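PDB 4ZXA: hydroquinone dioxygenase large subunit from Pseudomonas sp., which probably forms, with a small subunit, an iron(II)-dependent dioxygenase of the cupin type that opens the aromatic ring of hydroquinone. Local coordinates for residues L39-Y44 / I61-F66; Y95-L100 / N119-L124; W136-F141 / G155-E160. All blocks are in the same frame, centred on the assembly; numbering follows the deposited sequence.

Contact 1 of 3, residues L39-Y44 / I61-F66; sequences LSRDEY and IPADIF
Ala63 meets two groups of the 39-44 segment at once, and here the contact is closest. Its backbone N donates to Tyr44 O at 2.8 Å, the N-H bent to 151° and tilted out of the carbonyl plane, while its CB sits over one face of the Arg41 guanidinium, 3.6 Å from Arg41 NH2. That flat group is held from its edge: Arg41 NE (2.7 Å) and NH2 (2.9 Å) both donate to Asp42 O, lying in the carbonyl plane, which fixes the rotation of the guanidinium and so the face turned to Ala63. A bend at chi3 (-79°) folds the arginine back onto this carbonyl of the next residue. NH2 has a second acceptor in Ala153 O. Asp42 OD1 in turn takes Tyr44 N at 2.9 Å in an Asx turn, shaping the chain that presents Tyr44 O.

Packing is looser between Leu39 and Phe66, though both are buried: Leu39 CD2 touches the ring edge at Phe66 CZ, 4.2 Å away. The partly exposed part is Pro62, whose CA-H points to Tyr44 O (3.5 Å). The Tyr44 ring leads away from 61-66 toward the second subunit, where its OH bonds Glu249. The whole joins the end of strand 37-41 to the first turn of helix 63-75, with Pro62 at the N-cap, where strands 37-41 and 55-62 flank strand 45-52 in a five-stranded antiparallel meander.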
ATOM      1  N   LEU E  39      -9.240 -17.416  -6.260  1.00 28.82           N
ATOM      2  CA  LEU E  39      -8.194 -16.450  -6.532  1.00 32.51           C
ATOM      3  C   LEU E  39      -8.095 -16.094  -8.027  1.00 32.92           C
ATOM      4  O   LEU E  39      -7.835 -16.968  -8.867  1.00 27.80           O
ATOM      5  CB  LEU E  39      -6.855 -16.985  -6.018  1.00 30.53           C
ATOM      6  CG  LEU E  39      -6.899 -17.328  -4.530  1.00 32.94           C
ATOM      7  CD1 LEU E  39      -7.224 -18.791  -4.316  1.00 29.79           C
ATOM      8  CD2 LEU E  39      -5.570 -16.962  -3.873  1.00 32.17           C
ATOM      9  N   SER E  40      -8.298 -14.815  -8.349  1.00 26.26           N
ATOM     10  CA  SER E  40      -8.123 -14.341  -9.718  1.00 25.83           C
ATOM     11  C   SER E  40      -7.381 -13.020  -9.714  1.00 26.48           C
ATOM     12  O   SER E  40      -7.309 -12.356  -8.686  1.00 29.20           O
ATOM     13  CB  SER E  40      -9.475 -14.139 -10.388  1.00 28.51           C
ATOM     14  OG  SER E  40     -10.134 -13.020  -9.829  1.00 28.56           O
ATOM     15  N   ARG E  41      -6.850 -12.630 -10.865  1.00 29.71           N
ATOM     16  CA  ARG E  41      -6.185 -11.345 -10.990  1.00 28.45           C
ATOM     17  C   ARG E  41      -6.543 -10.678 -12.308  1.00 29.60           C
ATOM     18  O   ARG E  41      -6.833 -11.345 -13.293  1.00 26.49           O
ATOM     19  CB  ARG E  41      -4.668 -11.507 -10.875  1.00 25.54           C
ATOM     20  CG  ARG E  41      -3.977 -11.851 -12.176  1.00 24.53           C
ATOM     21  CD  ARG E  41      -2.567 -11.300 -12.219  1.00 27.07           C
ATOM     22  NE  ARG E  41      -2.542  -9.878 -12.538  1.00 27.80           N
ATOM     23  CZ  ARG E  41      -1.435  -9.167 -12.712  1.00 29.02           C
ATOM     24  NH1 ARG E  41      -0.250  -9.741 -12.598  1.00 22.20           N
ATOM     25  NH2 ARG E  41      -1.513  -7.879 -13.000  1.00 29.99           N
ATOM     26  N   ASP E  42      -6.522  -9.352 -12.316  1.00 30.98           N
ATOM     27  CA  ASP E  42      -6.716  -8.601 -13.544  1.00 28.54           C
ATOM     28  C   ASP E  42      -5.487  -7.748 -13.820  1.00 29.98           C
ATOM     29  O   ASP E  42      -4.381  -8.104 -13.435  1.00 34.07           O
ATOM     30  CB  ASP E  42      -7.981  -7.742 -13.479  1.00 32.75           C
ATOM     31  CG  ASP E  42      -7.988  -6.804 -12.301  1.00 31.33           C
ATOM     32  OD1 ASP E  42      -6.902  -6.494 -11.785  1.00 27.91           O
ATOM     33  OD2 ASP E  42      -9.081  -6.375 -11.894  1.00 30.39           O
ATOM     34  N   GLU E  43      -5.682  -6.625 -14.493  1.00 27.52           N
ATOM     35  CA  GLU E  43      -4.570  -5.777 -14.891  1.00 29.42           C
ATOM     36  C   GLU E  43      -3.917  -5.056 -13.711  1.00 34.07           C
ATOM     37  O   GLU E  43      -2.756  -4.669 -13.783  1.00 31.96           O
ATOM     38  CB  GLU E  43      -5.021  -4.774 -15.952  1.00 28.71           C
ATOM     39  CG  GLU E  43      -5.380  -5.403 -17.288  1.00 34.21           C
ATOM     40  CD  GLU E  43      -6.831  -5.835 -17.369  1.00 34.18           C
ATOM     41  OE1 GLU E  43      -7.520  -5.815 -16.334  1.00 37.17           O
ATOM     42  OE2 GLU E  43      -7.283  -6.198 -18.470  1.00 29.99           O
ATOM     43  N   TYR E  44      -4.664  -4.881 -12.629  1.00 27.71           N
ATOM     44  CA  TYR E  44      -4.149  -4.169 -11.460  1.00 24.92           C
ATOM     45  C   TYR E  44      -4.222  -4.943 -10.135  1.00 26.08           C
ATOM     46  O   TYR E  44      -3.395  -4.726  -9.250  1.00 25.34           O
ATOM     47  CB  TYR E  44      -4.890  -2.841 -11.276  1.00 27.01           C
ATOM     48  CG  TYR E  44      -4.369  -1.688 -12.106  1.00 28.87           C
ATOM     49  CD1 TYR E  44      -5.177  -1.064 -13.050  1.00 27.91           C
ATOM     50  CD2 TYR E  44      -3.078  -1.219 -11.942  1.00 27.57           C
ATOM     51  CE1 TYR E  44      -4.713  -0.007 -13.794  1.00 26.06           C
ATOM     52  CE2 TYR E  44      -2.604  -0.159 -12.685  1.00 29.72           C
ATOM     53  CZ  TYR E  44      -3.424   0.446 -13.613  1.00 30.78           C
ATOM     54  OH  TYR E  44      -2.949   1.504 -14.364  1.00 25.66           O
ATOM     55  N   ILE E  61      -6.264  -6.788  -3.754  1.00 21.98           N
ATOM     56  CA  ILE E  61      -4.912  -6.425  -3.389  1.00 22.36           C
ATOM     57  C   ILE E  61      -4.134  -6.126  -4.670  1.00 22.82           C
ATOM     58  O   ILE E  61      -4.137  -6.933  -5.597  1.00 22.78           O
ATOM     59  CB  ILE E  61      -4.225  -7.558  -2.608  1.00 21.65           C
ATOM     60  CG1 ILE E  61      -5.060  -7.936  -1.384  1.00 24.44           C
ATOM     61  CG2 ILE E  61      -2.824  -7.162  -2.212  1.00 16.84           C
ATOM     62  CD1 ILE E  61      -4.567  -9.185  -0.678  1.00 22.93           C
ATOM     63  N   PRO E  62      -3.478  -4.958  -4.731  1.00 23.59           N
ATOM     64  CA  PRO E  62      -2.632  -4.587  -5.881  1.00 24.43           C
ATOM     65  C   PRO E  62      -1.681  -5.736  -6.231  1.00 27.36           C
ATOM     66  O   PRO E  62      -1.068  -6.305  -5.327  1.00 22.14           O
ATOM     67  CB  PRO E  62      -1.826  -3.398  -5.356  1.00 20.69           C
ATOM     68  CG  PRO E  62      -2.705  -2.807  -4.274  1.00 22.74           C
ATOM     69  CD  PRO E  62      -3.400  -3.981  -3.633  1.00 22.97           C
ATOM     70  N   ALA E  63      -1.558  -6.048  -7.519  1.00 26.32           N
ATOM     71  CA  ALA E  63      -0.909  -7.270  -7.980  1.00 20.27           C
ATOM     72  C   ALA E  63       0.549  -7.375  -7.574  1.00 23.01           C
ATOM     73  O   ALA E  63       1.040  -8.473  -7.294  1.00 23.83           O
ATOM     74  CB  ALA E  63      -1.045  -7.405  -9.499  1.00 20.40           C
ATOM     75  N   ASP E  64       1.258  -6.251  -7.563  1.00 19.62           N
ATOM     76  CA  ASP E  64       2.648  -6.308  -7.131  1.00 25.02           C
ATOM     77  C   ASP E  64       2.743  -6.642  -5.637  1.00 23.47           C
ATOM     78  O   ASP E  64       3.497  -7.525  -5.254  1.00 28.68           O
ATOM     79  CB  ASP E  64       3.441  -5.047  -7.497  1.00 22.75           C
ATOM     80  CG  ASP E  64       2.832  -3.774  -6.934  1.00 31.66           C
ATOM     81  OD1 ASP E  64       1.668  -3.806  -6.473  1.00 23.57           O
ATOM     82  OD2 ASP E  64       3.530  -2.726  -6.970  1.00 38.80           O
ATOM     83  N   ILE E  65       1.958  -5.964  -4.807  1.00 21.30           N
ATOM     84  CA  ILE E  65       1.919  -6.261  -3.375  1.00 22.52           C
ATOM     85  C   ILE E  65       1.590  -7.736  -3.137  1.00 25.37           C
ATOM     86  O   ILE E  65       2.289  -8.427  -2.374  1.00 20.12           O
ATOM     87  CB  ILE E  65       0.942  -5.310  -2.633  1.00 23.41           C
ATOM     88  CG1 ILE E  65       1.470  -3.873  -2.733  1.00 22.64           C
ATOM     89  CG2 ILE E  65       0.758  -5.705  -1.190  1.00 13.43           C
ATOM     90  CD1 ILE E  65       0.599  -2.857  -2.053  1.00 20.02           C
ATOM     91  N   PHE E  66       0.557  -8.219  -3.829  1.00 21.72           N
ATOM     92  CA  PHE E  66       0.131  -9.608  -3.709  1.00 19.04           C
ATOM     93  C   PHE E  66       1.226 -10.593  -4.075  1.00 23.73           C
ATOM     94  O   PHE E  66       1.474 -11.545  -3.334  1.00 21.05           O
ATOM     95  CB  PHE E  66      -1.084  -9.895  -4.585  1.00 23.53           C
ATOM     96  CG  PHE E  66      -1.670 -11.254  -4.365  1.00 17.70           C
ATOM     97  CD1 PHE E  66      -1.268 -12.332  -5.137  1.00 19.69           C
ATOM     98  CD2 PHE E  66      -2.625 -11.456  -3.381  1.00 17.53           C
ATOM     99  CE1 PHE E  66      -1.812 -13.605  -4.934  1.00 21.19           C
ATOM    100  CE2 PHE E  66      -3.183 -12.726  -3.169  1.00 19.71           C
ATOM    101  CZ  PHE E  66      -2.777 -13.796  -3.949  1.00 20.00           C
TER

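Contact 2 of 3, residues Y95-L100 / N119-L124; sequences YGKVDL and NFETPL
Asn119 ND2 donates to Asp99 OD1 over 2.7 Å, nearly straight and in the amide plane, with that plane turned 83° from the carboxylate's. The amide's other end lies across Lys97: Asn119 OD1 rests against Lys97 CB (3.3 Å), CG and CD, the two side chains crossing at about a right angle. Beyond CD the lysine bends at chi4 (53°), bringing NZ to Glu121 OE2 on its syn side at 3.0 Å, a salt bridge between two exposed residues running side by side.

These four share one face of an antiparallel strand pair. Strand 116-121 is one of two edge strands within this chain of an eight-stranded sheet that includes 251-257 and 301-307, which carry the cadmium ligands His256 and His303. Between strands 97-102 and 116-121, Val98 and Phe120 form the hydrogen-bonded pair: Val98 N reaches Phe120 O at 2.8 Å, whereas the return bond is weak. On the opposite, buried face, Phe120 CE2 lies 4.1 Å from Leu100 CB, and Leu34 touches both side chains.

Past the last bridge, Thr122 N, at the start of helix 122-136, donates to Gly96 O (3.1 Å, 174°). A water accepting from Gly96 N lies 2.6 Å from Thr122 OG1.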
ATOM      1  N   TYR E  95       2.454 -26.288  10.534  1.00 31.00           N
ATOM      2  CA  TYR E  95       3.484 -27.312  10.365  1.00 36.73           C
ATOM      3  C   TYR E  95       3.072 -28.703   9.865  1.00 39.82           C
ATOM      4  O   TYR E  95       3.372 -29.713  10.490  1.00 33.78           O
ATOM      5  CB  TYR E  95       4.314 -27.375  11.644  1.00 33.85           C
ATOM      6  CG  TYR E  95       4.497 -25.993  12.221  1.00 34.83           C
ATOM      7  CD1 TYR E  95       5.101 -24.991  11.475  1.00 29.64           C
ATOM      8  CD2 TYR E  95       4.031 -25.676  13.483  1.00 29.86           C
ATOM      9  CE1 TYR E  95       5.258 -23.726  11.980  1.00 29.43           C
ATOM     10  CE2 TYR E  95       4.183 -24.410  13.996  1.00 30.01           C
ATOM     11  CZ  TYR E  95       4.799 -23.439  13.240  1.00 32.25           C
ATOM     12  OH  TYR E  95       4.957 -22.175  13.745  1.00 31.52           O
ATOM     13  N   GLY E  96       2.352 -28.723   8.748  1.00 34.42           N
ATOM     14  CA  GLY E  96       1.857 -29.944   8.131  1.00 41.84           C
ATOM     15  C   GLY E  96       0.545 -29.593   7.472  1.00 37.97           C
ATOM     16  O   GLY E  96       0.183 -30.093   6.413  1.00 40.37           O
ATOM     17  N   LYS E  97      -0.157 -28.700   8.143  1.00 39.44           N
ATOM     18  CA  LYS E  97      -1.387 -28.064   7.671  1.00 39.05           C
ATOM     19  C   LYS E  97      -1.204 -26.541   7.688  1.00 35.67           C
ATOM     20  O   LYS E  97      -0.474 -26.005   8.525  1.00 35.74           O
ATOM     21  CB  LYS E  97      -2.570 -28.453   8.563  1.00 37.42           C
ATOM     22  CG  LYS E  97      -3.006 -29.916   8.445  1.00 50.66           C
ATOM     23  CD  LYS E  97      -3.807 -30.361   9.680  1.00 43.01           C
ATOM     24  CE  LYS E  97      -4.726 -31.544   9.372  1.00 57.20           C
ATOM     25  NZ  LYS E  97      -4.023 -32.705   8.743  1.00 62.65           N
ATOM     26  N   VAL E  98      -1.856 -25.840   6.766  1.00 33.41           N
ATOM     27  CA  VAL E  98      -1.799 -24.384   6.752  1.00 29.08           C
ATOM     28  C   VAL E  98      -3.194 -23.791   6.623  1.00 31.07           C
ATOM     29  O   VAL E  98      -3.925 -24.131   5.692  1.00 31.01           O
ATOM     30  CB  VAL E  98      -0.961 -23.848   5.573  1.00 27.51           C
ATOM     31  CG1 VAL E  98      -1.072 -22.333   5.500  1.00 22.68           C
ATOM     32  CG2 VAL E  98       0.494 -24.286   5.687  1.00 28.44           C
ATOM     33  N   ASP E  99      -3.555 -22.902   7.546  1.00 26.63           N
ATOM     34  CA  ASP E  99      -4.798 -22.149   7.436  1.00 25.19           C
ATOM     35  C   ASP E  99      -4.663 -21.032   6.406  1.00 24.80           C
ATOM     36  O   ASP E  99      -3.711 -20.265   6.447  1.00 23.91           O
ATOM     37  CB  ASP E  99      -5.172 -21.525   8.780  1.00 26.88           C
ATOM     38  CG  ASP E  99      -5.957 -22.468   9.667  1.00 30.52           C
ATOM     39  OD1 ASP E  99      -6.100 -23.645   9.288  1.00 34.89           O
ATOM     40  OD2 ASP E  99      -6.421 -22.042  10.750  1.00 31.04           O
ATOM     41  N   LEU E 100      -5.618 -20.939   5.482  1.00 28.98           N
ATOM     42  CA  LEU E 100      -5.783 -19.723   4.685  1.00 22.60           C
ATOM     43  C   LEU E 100      -6.993 -18.994   5.226  1.00 21.34           C
ATOM     44  O   LEU E 100      -8.070 -19.578   5.331  1.00 26.59           O
ATOM     45  CB  LEU E 100      -5.988 -20.030   3.205  1.00 19.27           C
ATOM     46  CG  LEU E 100      -6.190 -18.804   2.318  1.00 21.51           C
ATOM     47  CD1 LEU E 100      -5.051 -17.799   2.478  1.00 23.94           C
ATOM     48  CD2 LEU E 100      -6.287 -19.229   0.872  1.00 28.00           C
ATOM     49  N   ASN E 119      -8.584 -24.867   6.283  1.00 34.00           N
ATOM     50  CA  ASN E 119      -7.319 -25.563   6.521  1.00 32.61           C
ATOM     51  C   ASN E 119      -6.896 -26.408   5.328  1.00 31.13           C
ATOM     52  O   ASN E 119      -7.741 -26.937   4.613  1.00 34.57           O
ATOM     53  CB  ASN E 119      -7.431 -26.430   7.767  1.00 27.84           C
ATOM     54  CG  ASN E 119      -6.094 -26.976   8.220  1.00 35.50           C
ATOM     55  OD1 ASN E 119      -5.742 -28.119   7.925  1.00 42.23           O
ATOM     56  ND2 ASN E 119      -5.339 -26.161   8.945  1.00 32.14           N
ATOM     57  N   PHE E 120      -5.591 -26.528   5.102  1.00 31.98           N
ATOM     58  CA  PHE E 120      -5.099 -27.229   3.917  1.00 33.63           C
ATOM     59  C   PHE E 120      -3.851 -28.055   4.200  1.00 34.38           C
ATOM     60  O   PHE E 120      -3.005 -27.661   4.996  1.00 37.63           O
ATOM     61  CB  PHE E 120      -4.802 -26.240   2.784  1.00 27.80           C
ATOM     62  CG  PHE E 120      -6.022 -25.562   2.233  1.00 31.05           C
ATOM     63  CD1 PHE E 120      -6.749 -26.138   1.204  1.00 31.86           C
ATOM     64  CD2 PHE E 120      -6.436 -24.330   2.724  1.00 33.28           C
ATOM     65  CE1 PHE E 120      -7.874 -25.509   0.673  1.00 31.36           C
ATOM     66  CE2 PHE E 120      -7.569 -23.692   2.203  1.00 34.73           C
ATOM     67  CZ  PHE E 120      -8.291 -24.288   1.174  1.00 31.88           C
ATOM     68  N   GLU E 121      -3.738 -29.205   3.542  1.00 32.81           N
ATOM     69  CA  GLU E 121      -2.508 -29.984   3.598  1.00 34.17           C
ATOM     70  C   GLU E 121      -1.431 -29.177   2.889  1.00 35.51           C
ATOM     71  O   GLU E 121      -1.601 -28.764   1.739  1.00 36.24           O
ATOM     72  CB  GLU E 121      -2.688 -31.341   2.914  1.00 37.24           C
ATOM     73  CG  GLU E 121      -3.751 -32.251   3.538  1.00 35.05           C
ATOM     74  CD  GLU E 121      -3.373 -32.738   4.928  1.00 53.19           C
ATOM     75  OE1 GLU E 121      -2.160 -32.868   5.213  1.00 59.12           O
ATOM     76  OE2 GLU E 121      -4.291 -32.988   5.739  1.00 59.37           O
ATOM     77  N   THR E 122      -0.318 -28.949   3.564  1.00 33.72           N
ATOM     78  CA  THR E 122       0.702 -28.069   3.011  1.00 32.18           C
ATOM     79  C   THR E 122       0.985 -28.255   1.509  1.00 33.01           C
ATOM     80  O   THR E 122       1.029 -27.282   0.756  1.00 36.29           O
ATOM     81  CB  THR E 122       1.988 -28.158   3.822  1.00 31.24           C
ATOM     82  OG1 THR E 122       1.702 -27.776   5.171  1.00 33.14           O
ATOM     83  CG2 THR E 122       3.049 -27.235   3.251  1.00 29.77           C
ATOM     84  N   PRO E 123       1.160 -29.501   1.061  1.00 31.22           N
ATOM     85  CA  PRO E 123       1.542 -29.658  -0.349  1.00 28.46           C
ATOM     86  C   PRO E 123       0.500 -29.138  -1.340  1.00 34.91           C
ATOM     87  O   PRO E 123       0.887 -28.665  -2.414  1.00 31.44           O
ATOM     88  CB  PRO E 123       1.731 -31.176  -0.506  1.00 32.62           C
ATOM     89  CG  PRO E 123       1.939 -31.682   0.881  1.00 37.18           C
ATOM     90  CD  PRO E 123       1.126 -30.787   1.778  1.00 32.03           C
ATOM     91  N   LEU E 124      -0.784 -29.219  -0.997  1.00 31.67           N
ATOM     92  CA  LEU E 124      -1.839 -28.724  -1.884  1.00 30.97           C
ATOM     93  C   LEU E 124      -1.811 -27.190  -2.019  1.00 31.75           C
ATOM     94  O   LEU E 124      -1.750 -26.650  -3.135  1.00 29.05           O
ATOM     95  CB  LEU E 124      -3.221 -29.207  -1.419  1.00 34.44           C
ATOM     96  CG  LEU E 124      -4.420 -28.644  -2.189  1.00 42.99           C
ATOM     97  CD1 LEU E 124      -4.323 -28.973  -3.678  1.00 42.02           C
ATOM     98  CD2 LEU E 124      -5.745 -29.124  -1.604  1.00 37.86           C
TER
HETATM   99  O   HOH W   1       3.166 -26.407   6.899  1.00 31.49           O

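Contact 3 of 3, residues W136-F141 / G155-E160; sequences WTNATF and GRKNGE
Asn138 and Ala139 grip both polar backbone atoms of Asn158. Asn158 N donates to Asn138 OD1 at 2.9 Å, bent to 136° and coming from well above the amide's carbonyl plane, while Asn158 O receives Ala139 N at 3.1 Å along an almost straight line (177°). Asn138 CG lies beside its own backbone N (chi1 -58°), which swings the amide over toward the 157-158 peptide. There OD1 also rests 3.5 Å from Lys157 CA and 3.6 Å from Lys157 CD. Further on, Ala139 CA offers a C-H to Glu160 O, 3.1 Å away. Between these partners Gly159 passes close to Ala139: its backbone angles, and the nearness of the alanine methyl, would make a CB there clash.

A second shell sets these groups in place. Asn138 ND2 is bonded to the hydroxyl of Tyr29, which also bonds Gly155 O, so a single tyrosine links the asparagine to the start of the other segment. An alanine in place of Asn138 would remove this amide and is likely to leave Asn158 N without its acceptor and Tyr29 without one partner. On the 136-141 side a type I turn, closed by Phe141 N to Asn138 O (3.2 Å), shapes the chain around Ala139. Lys157 reaches past the asparagine so that its NZ donates to Asp135 O, near the end of helix 122-136.

Arg156 points the other way: it salt-bridges Glu43 and bonds Ala9 and Asn7 of the small subunit. Apart from Trp136, which closes helix 122-136, both segments are irregular and lie before helix 162-165, and Trp136, Thr137 and Phe141 pack onto Leu67 of helix 63-75.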
ATOM      1  N   TRP E 136       0.715 -15.569 -12.718  1.00 27.25           N
ATOM      2  CA  TRP E 136       0.483 -14.131 -12.565  1.00 27.93           C
ATOM      3  C   TRP E 136       1.752 -13.272 -12.643  1.00 31.87           C
ATOM      4  O   TRP E 136       1.679 -12.030 -12.679  1.00 27.17           O
ATOM      5  CB  TRP E 136      -0.266 -13.838 -11.262  1.00 30.43           C
ATOM      6  CG  TRP E 136      -1.618 -14.478 -11.193  1.00 31.97           C
ATOM      7  CD1 TRP E 136      -2.210 -15.249 -12.147  1.00 24.05           C
ATOM      8  CD2 TRP E 136      -2.551 -14.393 -10.110  1.00 29.43           C
ATOM      9  NE1 TRP E 136      -3.448 -15.651 -11.727  1.00 25.89           N
ATOM     10  CE2 TRP E 136      -3.682 -15.141 -10.477  1.00 27.55           C
ATOM     11  CE3 TRP E 136      -2.535 -13.753  -8.866  1.00 23.97           C
ATOM     12  CZ2 TRP E 136      -4.792 -15.273  -9.646  1.00 24.80           C
ATOM     13  CZ3 TRP E 136      -3.638 -13.886  -8.042  1.00 25.81           C
ATOM     14  CH2 TRP E 136      -4.749 -14.636  -8.434  1.00 23.98           C
ATOM     15  N   THR E 137       2.908 -13.924 -12.674  1.00 21.51           N
ATOM     16  CA  THR E 137       4.152 -13.189 -12.789  1.00 26.39           C
ATOM     17  C   THR E 137       4.643 -13.114 -14.231  1.00 27.82           C
ATOM     18  O   THR E 137       5.101 -14.098 -14.797  1.00 31.78           O
ATOM     19  CB  THR E 137       5.252 -13.788 -11.911  1.00 25.49           C
ATOM     20  OG1 THR E 137       4.765 -13.935 -10.570  1.00 22.20           O
ATOM     21  CG2 THR E 137       6.474 -12.878 -11.920  1.00 28.03           C
ATOM     22  N   ASN E 138       4.555 -11.922 -14.801  1.00 23.81           N
ATOM     23  CA  ASN E 138       4.976 -11.668 -16.160  1.00 27.04           C
ATOM     24  C   ASN E 138       6.474 -11.554 -16.229  1.00 28.65           C
ATOM     25  O   ASN E 138       7.128 -11.410 -15.203  1.00 31.14           O
ATOM     26  CB  ASN E 138       4.338 -10.374 -16.651  1.00 28.62           C
ATOM     27  CG  ASN E 138       2.834 -10.424 -16.588  1.00 28.67           C
ATOM     28  OD1 ASN E 138       2.228 -11.450 -16.914  1.00 30.39           O
ATOM     29  ND2 ASN E 138       2.219  -9.333 -16.140  1.00 29.60           N
ATOM     30  N   ALA E 139       7.009 -11.595 -17.446  1.00 32.09           N
ATOM     31  CA  ALA E 139       8.455 -11.658 -17.673  1.00 31.81           C
ATOM     32  C   ALA E 139       9.135 -10.371 -17.246  1.00 35.29           C
ATOM     33  O   ALA E 139      10.359 -10.283 -17.215  1.00 40.97           O
ATOM     34  CB  ALA E 139       8.744 -11.930 -19.137  1.00 30.14           C
ATOM     35  N   THR E 140       8.324  -9.392 -16.884  1.00 28.22           N
ATOM     36  CA  THR E 140       8.780  -8.044 -16.685  1.00 27.05           C
ATOM     37  C   THR E 140       8.859  -7.721 -15.177  1.00 30.53           C
ATOM     38  O   THR E 140       9.275  -6.638 -14.780  1.00 28.27           O
ATOM     39  CB  THR E 140       7.808  -7.107 -17.434  1.00 29.60           C
ATOM     40  OG1 THR E 140       8.486  -5.937 -17.907  1.00 37.54           O
ATOM     41  CG2 THR E 140       6.639  -6.737 -16.559  1.00 24.56           C
ATOM     42  N   PHE E 141       8.491  -8.689 -14.345  1.00 26.98           N
ATOM     43  CA  PHE E 141       8.352  -8.470 -12.905  1.00 25.66           C
ATOM     44  C   PHE E 141       8.979  -9.590 -12.065  1.00 27.09           C
ATOM     45  O   PHE E 141       8.639 -10.762 -12.210  1.00 25.83           O
ATOM     46  CB  PHE E 141       6.864  -8.314 -12.548  1.00 26.42           C
ATOM     47  CG  PHE E 141       6.598  -8.041 -11.089  1.00 25.04           C
ATOM     48  CD1 PHE E 141       6.833  -6.780 -10.551  1.00 24.02           C
ATOM     49  CD2 PHE E 141       6.076  -9.031 -10.262  1.00 25.11           C
ATOM     50  CE1 PHE E 141       6.583  -6.510  -9.205  1.00 22.88           C
ATOM     51  CE2 PHE E 141       5.821  -8.769  -8.921  1.00 27.89           C
ATOM     52  CZ  PHE E 141       6.080  -7.499  -8.390  1.00 27.41           C
ATOM     53  N   GLY E 155      -0.842  -5.111 -15.818  1.00 34.41           N
ATOM     54  CA  GLY E 155      -1.223  -5.277 -17.208  1.00 33.44           C
ATOM     55  C   GLY E 155      -1.741  -6.674 -17.480  1.00 38.82           C
ATOM     56  O   GLY E 155      -2.072  -7.422 -16.558  1.00 36.64           O
ATOM     57  N   ARG E 156      -1.801  -7.038 -18.750  1.00 30.98           N
ATOM     58  CA  ARG E 156      -2.294  -8.348 -19.117  1.00 30.41           C
ATOM     59  C   ARG E 156      -1.169  -9.386 -19.116  1.00 33.95           C
ATOM     60  O   ARG E 156       0.019  -9.039 -19.114  1.00 28.39           O
ATOM     61  CB  ARG E 156      -3.027  -8.258 -20.458  1.00 31.31           C
ATOM     62  CG  ARG E 156      -4.210  -7.318 -20.360  1.00 33.77           C
ATOM     63  CD  ARG E 156      -4.960  -7.145 -21.665  1.00 40.44           C
ATOM     64  NE  ARG E 156      -6.157  -6.327 -21.478  1.00 37.18           N
ATOM     65  CZ  ARG E 156      -6.839  -5.765 -22.472  1.00 44.83           C
ATOM     66  NH1 ARG E 156      -6.440  -5.932 -23.729  1.00 44.55           N
ATOM     67  NH2 ARG E 156      -7.915  -5.034 -22.206  1.00 29.52           N
ATOM     68  N   LYS E 157      -1.543 -10.660 -19.069  1.00 30.71           N
ATOM     69  CA  LYS E 157      -0.539 -11.713 -19.031  1.00 32.82           C
ATOM     70  C   LYS E 157       0.508 -11.470 -20.100  1.00 30.77           C
ATOM     71  O   LYS E 157       0.190 -11.070 -21.219  1.00 31.01           O
ATOM     72  CB  LYS E 157      -1.176 -13.083 -19.222  1.00 35.13           C
ATOM     73  CG  LYS E 157      -0.153 -14.193 -19.396  1.00 32.62           C
ATOM     74  CD  LYS E 157       0.642 -14.454 -18.132  1.00 29.52           C
ATOM     75  CE  LYS E 157       1.563 -15.637 -18.357  1.00 32.48           C
ATOM     76  NZ  LYS E 157       1.962 -16.323 -17.121  1.00 30.27           N
ATOM     77  N   ASN E 158       1.766 -11.697 -19.759  1.00 31.55           N
ATOM     78  CA  ASN E 158       2.822 -11.328 -20.680  1.00 28.17           C
ATOM     79  C   ASN E 158       4.144 -12.043 -20.411  1.00 36.58           C
ATOM     80  O   ASN E 158       5.107 -11.450 -19.898  1.00 33.72           O
ATOM     81  CB  ASN E 158       3.011  -9.817 -20.677  1.00 31.48           C
ATOM     82  CG  ASN E 158       3.954  -9.362 -21.764  1.00 41.14           C
ATOM     83  OD1 ASN E 158       4.813 -10.127 -22.203  1.00 36.20           O
ATOM     84  ND2 ASN E 158       3.787  -8.125 -22.227  1.00 38.69           N
ATOM     85  N   GLY E 159       4.185 -13.319 -20.776  1.00 32.84           N
ATOM     86  CA  GLY E 159       5.355 -14.134 -20.536  1.00 30.18           C
ATOM     87  C   GLY E 159       5.409 -14.689 -19.126  1.00 35.13           C
ATOM     88  O   GLY E 159       4.463 -14.581 -18.341  1.00 29.22           O
ATOM     89  N   GLU E 160       6.538 -15.303 -18.811  1.00 33.59           N
ATOM     90  CA  GLU E 160       6.740 -15.909 -17.516  1.00 35.54           C
ATOM     91  C   GLU E 160       8.057 -15.383 -16.985  1.00 33.84           C
ATOM     92  O   GLU E 160       8.826 -14.759 -17.722  1.00 37.84           O
ATOM     93  CB  GLU E 160       6.785 -17.438 -17.640  1.00 35.72           C
ATOM     94  CG  GLU E 160       5.423 -18.110 -17.699  1.00 34.44           C
ATOM     95  CD  GLU E 160       5.511 -19.622 -17.907  1.00 43.91           C
ATOM     96  OE1 GLU E 160       6.612 -20.132 -18.210  1.00 45.00           O
ATOM     97  OE2 GLU E 160       4.472 -20.304 -17.774  1.00 44.88           O
TER

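Contact 1 is the buried one; contacts 2 and 3 are each partly open. Shared elements tie them together: helix 122-136 starts in contact 2 and ends at contact 3, while helix 63-75 starts in contact 1 and is packed against by residues 136-141. Contacts 1 and 3 touch directly, with centres 12 Å apart, through Glu43 O to Gly155 N at 2.8 Å, a probable hydrogen bond; contact 2 stands apart, its centre 23 Å and 27 Å from the other two. Chemistry follows place: contact 2 has regular strand pairing with a surface salt bridge, contact 1 an arginine folded onto backbone oxygen, and contact 3 loops held by hydrogen bonds of a side-chain amide and the backbone.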